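Local coordinates for ferric vibriobactin ABC transporter, periplasmic ferric vibriobactin-binding protein (Vibrio cholerae, PDB 3R5T) that probably captures iron-loaded vibriobactin in the periplasm and hands this siderophore complex to an ABC transporter for uptake into the cell, at residues A[41-55]-A[64-76]. Residues are numbered along the deposited sequence; the frame is centred on the assembly and turned at random.
With VBN ((4S,5R)-N-{3-[(2,3-dihydroxybenzoyl)amino]propyl}-2-(2,3-dihydroxyphenyl)-N-[3-({[(4S,5R)-2-(2,3-dihydroxyphenyl)-5-met hyl-4,5-dihydro-1,3-oxazol-4-yl]carbonyl}amino)propyl]-5-methyl-4,5-dihydro-1,3-oxazole-4-carboxamide), chain B.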
loop_
_atom_site.group_PDB
_atom_site.type_symbol
_atom_site.label_atom_id
_atom_site.label_comp_id
_atom_site.label_asym_id
_atom_site.label_seq_id
_atom_site.Cartn_x
_atom_site.Cartn_y
_atom_site.Cartn_z
ATOM N N ASP A 41 -6.816 -8.167 -11.887
ATOM C CA ASP A 41 -8.052 -8.290 -12.663
ATOM C C ASP A 41 -9.092 -9.179 -11.998
ATOM O O ASP A 41 -9.824 -9.901 -12.673
ATOM C CB ASP A 41 -7.758 -8.809 -14.071
ATOM C CG ASP A 41 -6.955 -7.837 -14.894
ATOM O OD1 ASP A 41 -7.123 -6.614 -14.710
ATOM O OD2 ASP A 41 -6.143 -8.298 -15.721
ATOM N N ALA A 42 -9.167 -9.134 -10.674
ATOM C CA ALA A 42 -10.200 -9.894 -9.980
ATOM C C ALA A 42 -11.546 -9.190 -10.171
ATOM O O ALA A 42 -11.604 -7.967 -10.306
ATOM C CB ALA A 42 -9.880 -10.018 -8.501
ATOM N N PRO A 43 -12.623 -9.970 -10.198
ATOM C CA PRO A 43 -13.957 -9.409 -10.441
ATOM C C PRO A 43 -14.521 -8.741 -9.199
ATOM O O PRO A 43 -15.512 -9.189 -8.608
ATOM C CB PRO A 43 -14.779 -10.632 -10.835
ATOM C CG PRO A 43 -14.063 -11.795 -10.179
ATOM C CD PRO A 43 -12.621 -11.446 -10.201
ATOM N N VAL A 44 -13.856 -7.664 -8.789
ATOM C CA VAL A 44 -14.332 -6.859 -7.673
ATOM C C VAL A 44 -15.432 -5.939 -8.186
ATOM O O VAL A 44 -15.253 -5.189 -9.148
ATOM C CB VAL A 44 -13.189 -6.086 -6.932
ATOM C CG1 VAL A 44 -12.345 -5.262 -7.907
ATOM C CG2 VAL A 44 -13.781 -5.231 -5.804
ATOM N N ILE A 45 -16.590 -6.048 -7.571
ATOM C CA ILE A 45 -17.760 -5.370 -8.116
ATOM C C ILE A 45 -18.224 -4.185 -7.260
ATOM O O ILE A 45 -19.089 -3.415 -7.675
ATOM C CB ILE A 45 -18.903 -6.380 -8.468
ATOM C CG1 ILE A 45 -19.222 -7.284 -7.278
ATOM C CG2 ILE A 45 -18.493 -7.234 -9.659
ATOM C CD1 ILE A 45 -19.995 -6.613 -6.162
ATOM N N ALA A 46 -17.592 -4.011 -6.101
ATOM C CA ALA A 46 -17.958 -2.939 -5.187
ATOM C C ALA A 46 -16.859 -2.817 -4.154
ATOM O O ALA A 46 -16.209 -3.806 -3.817
ATOM C CB ALA A 46 -19.310 -3.231 -4.513
ATOM N N SER A 47 -16.620 -1.601 -3.683
ATOM C CA SER A 47 -15.586 -1.370 -2.684
ATOM C C SER A 47 -15.967 -0.246 -1.746
ATOM O O SER A 47 -16.450 0.802 -2.184
ATOM C CB SER A 47 -14.253 -1.025 -3.360
ATOM O OG SER A 47 -13.283 -0.651 -2.398
ATOM N N ALA A 48 -15.730 -0.466 -0.455
ATOM C CA ALA A 48 -15.754 0.632 0.499
ATOM C C ALA A 48 -14.651 1.643 0.181
ATOM O O ALA A 48 -13.747 1.384 -0.626
ATOM C CB ALA A 48 -15.634 0.108 1.944
ATOM N N ALA A 49 -14.729 2.808 0.815
ATOM C CA ALA A 49 -13.853 3.926 0.487
ATOM C C ALA A 49 -13.022 4.389 1.684
ATOM O O ALA A 49 -13.116 3.836 2.789
ATOM C CB ALA A 49 -14.692 5.106 -0.064
ATOM N N THR A 50 -12.208 5.415 1.485
ATOM C CA THR A 50 -11.536 6.061 2.630
ATOM C C THR A 50 -12.562 6.685 3.589
ATOM O O THR A 50 -13.747 6.707 3.285
ATOM C CB THR A 50 -10.614 7.177 2.156
ATOM O OG1 THR A 50 -11.419 8.192 1.535
ATOM C CG2 THR A 50 -9.591 6.640 1.156
ATOM N N THR A 51 -12.108 7.191 4.739
ATOM C CA THR A 51 -13.025 7.851 5.679
ATOM C C THR A 51 -13.656 9.082 5.022
ATOM O O THR A 51 -14.756 9.512 5.404
ATOM C CB THR A 51 -12.322 8.273 6.992
ATOM O OG1 THR A 51 -11.310 9.240 6.705
ATOM C CG2 THR A 51 -11.689 7.083 7.683
ATOM N N GLN A 52 -12.958 9.633 4.029
ATOM C CA GLN A 52 -13.425 10.792 3.265
ATOM C C GLN A 52 -14.258 10.435 2.021
ATOM O O GLN A 52 -14.494 11.273 1.153
ATOM C CB GLN A 52 -12.236 11.672 2.865
ATOM C CG GLN A 52 -11.376 12.151 4.043
ATOM C CD GLN A 52 -10.307 11.149 4.445
ATOM O OE1 GLN A 52 -9.939 10.254 3.669
ATOM N NE2 GLN A 52 -9.798 11.291 5.669
ATOM N N SER A 53 -14.690 9.186 1.939
ATOM C CA SER A 53 -15.549 8.742 0.846
ATOM C C SER A 53 -14.896 8.791 -0.529
ATOM O O SER A 53 -15.573 9.021 -1.526
ATOM C CB SER A 53 -16.859 9.531 0.853
ATOM O OG SER A 53 -17.552 9.280 2.061
ATOM N N THR A 54 -13.594 8.499 -0.594
ATOM C CA THR A 54 -12.907 8.490 -1.872
ATOM C C THR A 54 -12.265 7.136 -2.156
ATOM O O THR A 54 -11.976 6.369 -1.234
ATOM C CB THR A 54 -11.808 9.559 -1.938
ATOM O OG1 THR A 54 -10.828 9.318 -0.918
ATOM C CG2 THR A 54 -12.418 10.961 -1.752
ATOM N N PHE A 55 -12.086 6.868 -3.443
ATOM C CA PHE A 55 -11.201 5.807 -3.922
ATOM C C PHE A 55 -9.792 6.387 -4.066
ATOM O O PHE A 55 -9.621 7.566 -4.369
ATOM C CB PHE A 55 -11.656 5.320 -5.302
ATOM C CG PHE A 55 -12.848 4.382 -5.295
ATOM C CD1 PHE A 55 -13.235 3.697 -4.151
ATOM C CD2 PHE A 55 -13.541 4.151 -6.470
ATOM C CE1 PHE A 55 -14.316 2.810 -4.200
ATOM C CE2 PHE A 55 -14.613 3.271 -6.521
ATOM C CZ PHE A 55 -14.994 2.600 -5.382
ATOM N N GLU A 64 -13.831 3.099 -11.820
ATOM C CA GLU A 64 -15.016 3.644 -12.483
ATOM C C GLU A 64 -15.262 2.977 -13.837
ATOM O O GLU A 64 -16.399 2.622 -14.171
ATOM C CB GLU A 64 -14.889 5.164 -12.634
ATOM C CG GLU A 64 -14.866 5.907 -11.297
ATOM C CD GLU A 64 -14.672 7.409 -11.440
ATOM O OE1 GLU A 64 -14.439 8.080 -10.404
ATOM O OE2 GLU A 64 -14.762 7.914 -12.581
ATOM N N LEU A 65 -14.199 2.779 -14.606
ATOM C CA LEU A 65 -14.317 2.101 -15.895
ATOM C C LEU A 65 -14.880 0.676 -15.746
ATOM O O LEU A 65 -15.714 0.237 -16.543
ATOM C CB LEU A 65 -12.956 2.061 -16.589
ATOM C CG LEU A 65 -12.927 1.553 -18.029
ATOM C CD1 LEU A 65 -13.870 2.388 -18.889
ATOM C CD2 LEU A 65 -11.507 1.589 -18.586
ATOM N N ARG A 66 -14.436 -0.032 -14.711
ATOM C CA ARG A 66 -14.872 -1.406 -14.462
ATOM C C ARG A 66 -16.178 -1.482 -13.662
ATOM O O ARG A 66 -16.633 -2.574 -13.282
ATOM C CB ARG A 66 -13.758 -2.198 -13.770
ATOM C CG ARG A 66 -12.560 -2.426 -14.663
ATOM C CD ARG A 66 -11.496 -3.276 -13.977
ATOM N NE ARG A 66 -10.312 -3.405 -14.819
ATOM C CZ ARG A 66 -9.159 -3.935 -14.425
ATOM N NH1 ARG A 66 -9.008 -4.409 -13.185
ATOM N NH2 ARG A 66 -8.145 -3.981 -15.278
ATOM N N GLN A 67 -16.784 -0.321 -13.424
ATOM C CA GLN A 67 -18.069 -0.240 -12.747
ATOM C C GLN A 67 -18.020 -0.782 -11.327
ATOM O O GLN A 67 -18.984 -1.377 -10.847
ATOM C CB GLN A 67 -19.153 -0.948 -13.565
ATOM C CG GLN A 67 -19.398 -0.291 -14.907
ATOM C CD GLN A 67 -20.304 -1.110 -15.806
ATOM O OE1 GLN A 67 -21.334 -1.626 -15.370
ATOM N NE2 GLN A 67 -19.919 -1.240 -17.073
ATOM N N VAL A 68 -16.907 -0.539 -10.643
ATOM C CA VAL A 68 -16.800 -0.912 -9.238
ATOM C C VAL A 68 -17.616 0.091 -8.429
ATOM O O VAL A 68 -17.260 1.265 -8.368
ATOM C CB VAL A 68 -15.335 -0.887 -8.751
ATOM C CG1 VAL A 68 -15.251 -1.205 -7.252
ATOM C CG2 VAL A 68 -14.485 -1.851 -9.560
ATOM N N LYS A 69 -18.706 -0.363 -7.813
ATOM C CA LYS A 69 -19.578 0.530 -7.062
ATOM C C LYS A 69 -18.902 1.036 -5.796
ATOM O O LYS A 69 -18.324 0.246 -5.047
ATOM C CB LYS A 69 -20.878 -0.203 -6.714
ATOM C CG LYS A 69 -21.926 0.651 -6.036
ATOM C CD LYS A 69 -23.253 -0.090 -5.998
ATOM C CE LYS A 69 -23.645 -0.570 -7.399
ATOM N NZ LYS A 69 -24.920 -1.359 -7.454
ATOM N N LYS A 70 -18.944 2.349 -5.557
ATOM C CA LYS A 70 -18.379 2.889 -4.323
ATOM C C LYS A 70 -19.384 2.735 -3.191
ATOM O O LYS A 70 -20.524 3.211 -3.273
ATOM C CB LYS A 70 -17.954 4.355 -4.468
ATOM C CG LYS A 70 -17.198 4.872 -3.244
ATOM C CD LYS A 70 -16.293 6.060 -3.571
ATOM C CE LYS A 70 -17.072 7.197 -4.189
ATOM N NZ LYS A 70 -16.250 8.435 -4.341
ATOM N N LEU A 71 -18.954 2.049 -2.140
ATOM C CA LEU A 71 -19.804 1.797 -0.987
ATOM C C LEU A 71 -19.534 2.829 0.105
ATOM O O LEU A 71 -19.309 4.002 -0.193
ATOM C CB LEU A 71 -19.567 0.376 -0.471
ATOM C CG LEU A 71 -19.761 -0.704 -1.546
ATOM C CD1 LEU A 71 -19.301 -2.052 -1.018
ATOM C CD2 LEU A 71 -21.215 -0.749 -2.040
ATOM N N TRP A 72 -19.571 2.391 1.361
ATOM C CA TRP A 72 -19.489 3.294 2.514
ATOM C C TRP A 72 -18.070 3.796 2.756
ATOM O O TRP A 72 -17.110 3.141 2.347
ATOM C CB TRP A 72 -19.993 2.558 3.768
ATOM C CG TRP A 72 -19.192 1.302 4.051
ATOM C CD1 TRP A 72 -18.027 1.218 4.768
ATOM C CD2 TRP A 72 -19.488 -0.034 3.612
ATOM N NE1 TRP A 72 -17.577 -0.086 4.792
ATOM C CE2 TRP A 72 -18.450 -0.873 4.091
ATOM C CE3 TRP A 72 -20.508 -0.600 2.838
ATOM C CZ2 TRP A 72 -18.427 -2.244 3.853
ATOM C CZ3 TRP A 72 -20.472 -1.973 2.595
ATOM C CH2 TRP A 72 -19.436 -2.773 3.102
ATOM N N PRO A 73 -17.935 4.935 3.439
ATOM C CA PRO A 73 -16.609 5.370 3.877
ATOM C C PRO A 73 -16.206 4.497 5.040
ATOM O O PRO A 73 -17.052 4.087 5.830
ATOM C CB PRO A 73 -16.826 6.818 4.362
ATOM C CG PRO A 73 -18.275 7.042 4.385
ATOM C CD PRO A 73 -19.008 5.826 3.914
ATOM N N ALA A 74 -14.926 4.153 5.098
ATOM C CA ALA A 74 -14.371 3.382 6.203
ATOM C C ALA A 74 -14.982 3.752 7.547
ATOM O O ALA A 74 -15.090 4.932 7.890
ATOM C CB ALA A 74 -12.864 3.562 6.248
ATOM N N GLY A 75 -15.364 2.725 8.303
ATOM C CA GLY A 75 -15.842 2.900 9.661
ATOM C C GLY A 75 -17.307 2.566 9.856
ATOM O O GLY A 75 -17.720 2.226 10.960
ATOM N N SER A 76 -18.086 2.639 8.783
ATOM C CA SER A 76 -19.534 2.492 8.871
ATOM C C SER A 76 -20.121 1.427 7.926
ATOM O O SER A 76 -20.766 1.787 6.940
ATOM C CB SER A 76 -20.211 3.851 8.595
ATOM O OG SER A 76 -19.561 4.586 7.555
HETATM C C VBN B . -4.621 8.372 10.482
HETATM N N VBN B . -5.383 6.023 9.914
HETATM O O VBN B . -3.912 7.999 11.356
HETATM C CA VBN B . -5.652 7.448 9.846
HETATM C CB VBN B . -7.078 7.523 10.513
HETATM C CAB VBN B . -5.952 9.193 2.011
HETATM O OAC VBN B . 0.693 9.175 9.191
HETATM O OAD VBN B . -7.454 9.761 6.302
HETATM O OAF VBN B . -2.286 4.149 7.743
HETATM O OAG VBN B . -3.429 1.383 11.357
HETATM O OAH VBN B . -5.246 3.454 7.822
HETATM O OAI VBN B . -2.573 6.554 8.846
HETATM O OAJ VBN B . -3.882 3.839 10.279
HETATM O OAK VBN B . -5.040 6.030 6.988
HETATM C CAL VBN B . 1.249 5.358 7.562
HETATM C CAM VBN B . -6.538 2.457 13.108
HETATM C CAN VBN B . -7.262 3.379 4.701
HETATM C CAO VBN B . 0.112 4.492 7.421
HETATM C CAP VBN B . -5.432 1.653 12.710
HETATM C CAQ VBN B . -6.598 2.909 5.881
HETATM C CAR VBN B . 1.107 6.662 8.163
HETATM C CAS VBN B . -6.731 3.732 12.556
HETATM C CAT VBN B . -7.193 4.746 4.328
HETATM C CAU VBN B . -2.460 10.998 10.477
HETATM C CAV VBN B . -5.305 11.689 8.573
HETATM C CAW VBN B . -1.421 9.940 10.883
HETATM C CAX VBN B . -6.094 12.092 7.305
HETATM C CAY VBN B . -3.894 10.726 10.935
HETATM C CAZ VBN B . -5.586 10.266 9.084
HETATM N NBB VBN B . -1.378 8.720 10.081
HETATM N NBC VBN B . -5.678 11.288 6.157
HETATM N NBD VBN B . -5.363 7.910 5.198
HETATM O OBF VBN B . -6.983 7.487 3.559
HETATM C CBG VBN B . -0.219 8.429 9.269
HETATM C CBH VBN B . -6.442 10.102 5.759
HETATM C CBJ VBN B . -5.946 5.605 11.171
HETATM C CBK VBN B . -1.163 4.936 7.878
HETATM C CBL VBN B . -4.515 2.138 11.760
HETATM C CBM VBN B . -5.882 3.824 6.649
HETATM C CBN VBN B . -1.302 6.165 8.453
HETATM C CBO VBN B . -4.710 3.353 11.244
HETATM C CBP VBN B . -5.819 5.142 6.284
HETATM C CBQ VBN B . -0.115 7.065 8.596
HETATM C CBR VBN B . -5.869 4.171 11.634
HETATM C CBS VBN B . -6.481 5.617 5.065
HETATM C CBU VBN B . -6.600 8.915 3.356
HETATM C CBW VBN B . -6.463 7.094 4.791
HETATM C CBX VBN B . -5.776 9.230 4.702
HETATM N NBY VBN B . -4.665 9.783 10.118
HETATM O OG1 VBN B . -7.068 6.397 11.495
HETATM C CG2 VBN B . -8.290 7.682 9.610
HETATM O O HOH W 1 -11.026 -5.982 -11.874
HETATM O O HOH W 2 -16.840 -4.721 -11.388
HETATM O O HOH W 3 -13.592 8.404 -5.477
#
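Lys70, in one of its two conformers, slides past Phe55 in the opposite direction, its CD resting over one ring face 3.9 Å from the ring centroid in a CH-pi contact. With CG anti to the backbone N and a bend at chi3, the chain passes over the ring and brings Lys70 NZ to Ser53 O at 3.0 Å; NZ also donates to a water that accepts from Phe55 N. The ring's edge meets Val68 O, and Phe55 CZ lies 4.2 Å from Val68 CG1. On the other side of the sheet, Ala48 CB sits over the five-membered ring of Trp72, 3.5 Å from Trp72 NE1, while Leu71 CD1 packs on Ala46 CB at 3.7 Å. Trp72 reaches Ala48 because its CG stands between the backbone N and carbonyl carbon (chi1 59°); helix 79-85 also touches the indole.

These side chains flank two parallel neighbours, strands 44-49 and 69-73, joined through helix 60-65 as a beta-alpha-beta unit. Strand 69-73 is an outermost strand of the five-stranded parallel sheet, and strand 26-28 pairs with the other edge of 44-49. Lys69 N to Ile45 O, Ser47 N to Lys69 O and Leu71 N to Ser47 O begin the pairing; a beta bulge then shifts the register, and Ala49 N donates to Trp72 O at 2.9 Å. Ala74 N continues to Ala49 O, with a weak second bond to Thr50 O.

At the opposite end, Arg66 NH2 meets Asp41 OD1 at 2.9 Å in a salt bridge whose hydrogen bond is weak, bent to 119° at the hydrogen; Arg66 NH1 also hydrogen-bonds to Leu38 O. Past Ala49 the chain makes a type I turn, Thr50 to Ser53, from which Gln52 NE2 donates to vibriobactin OAD at 164°.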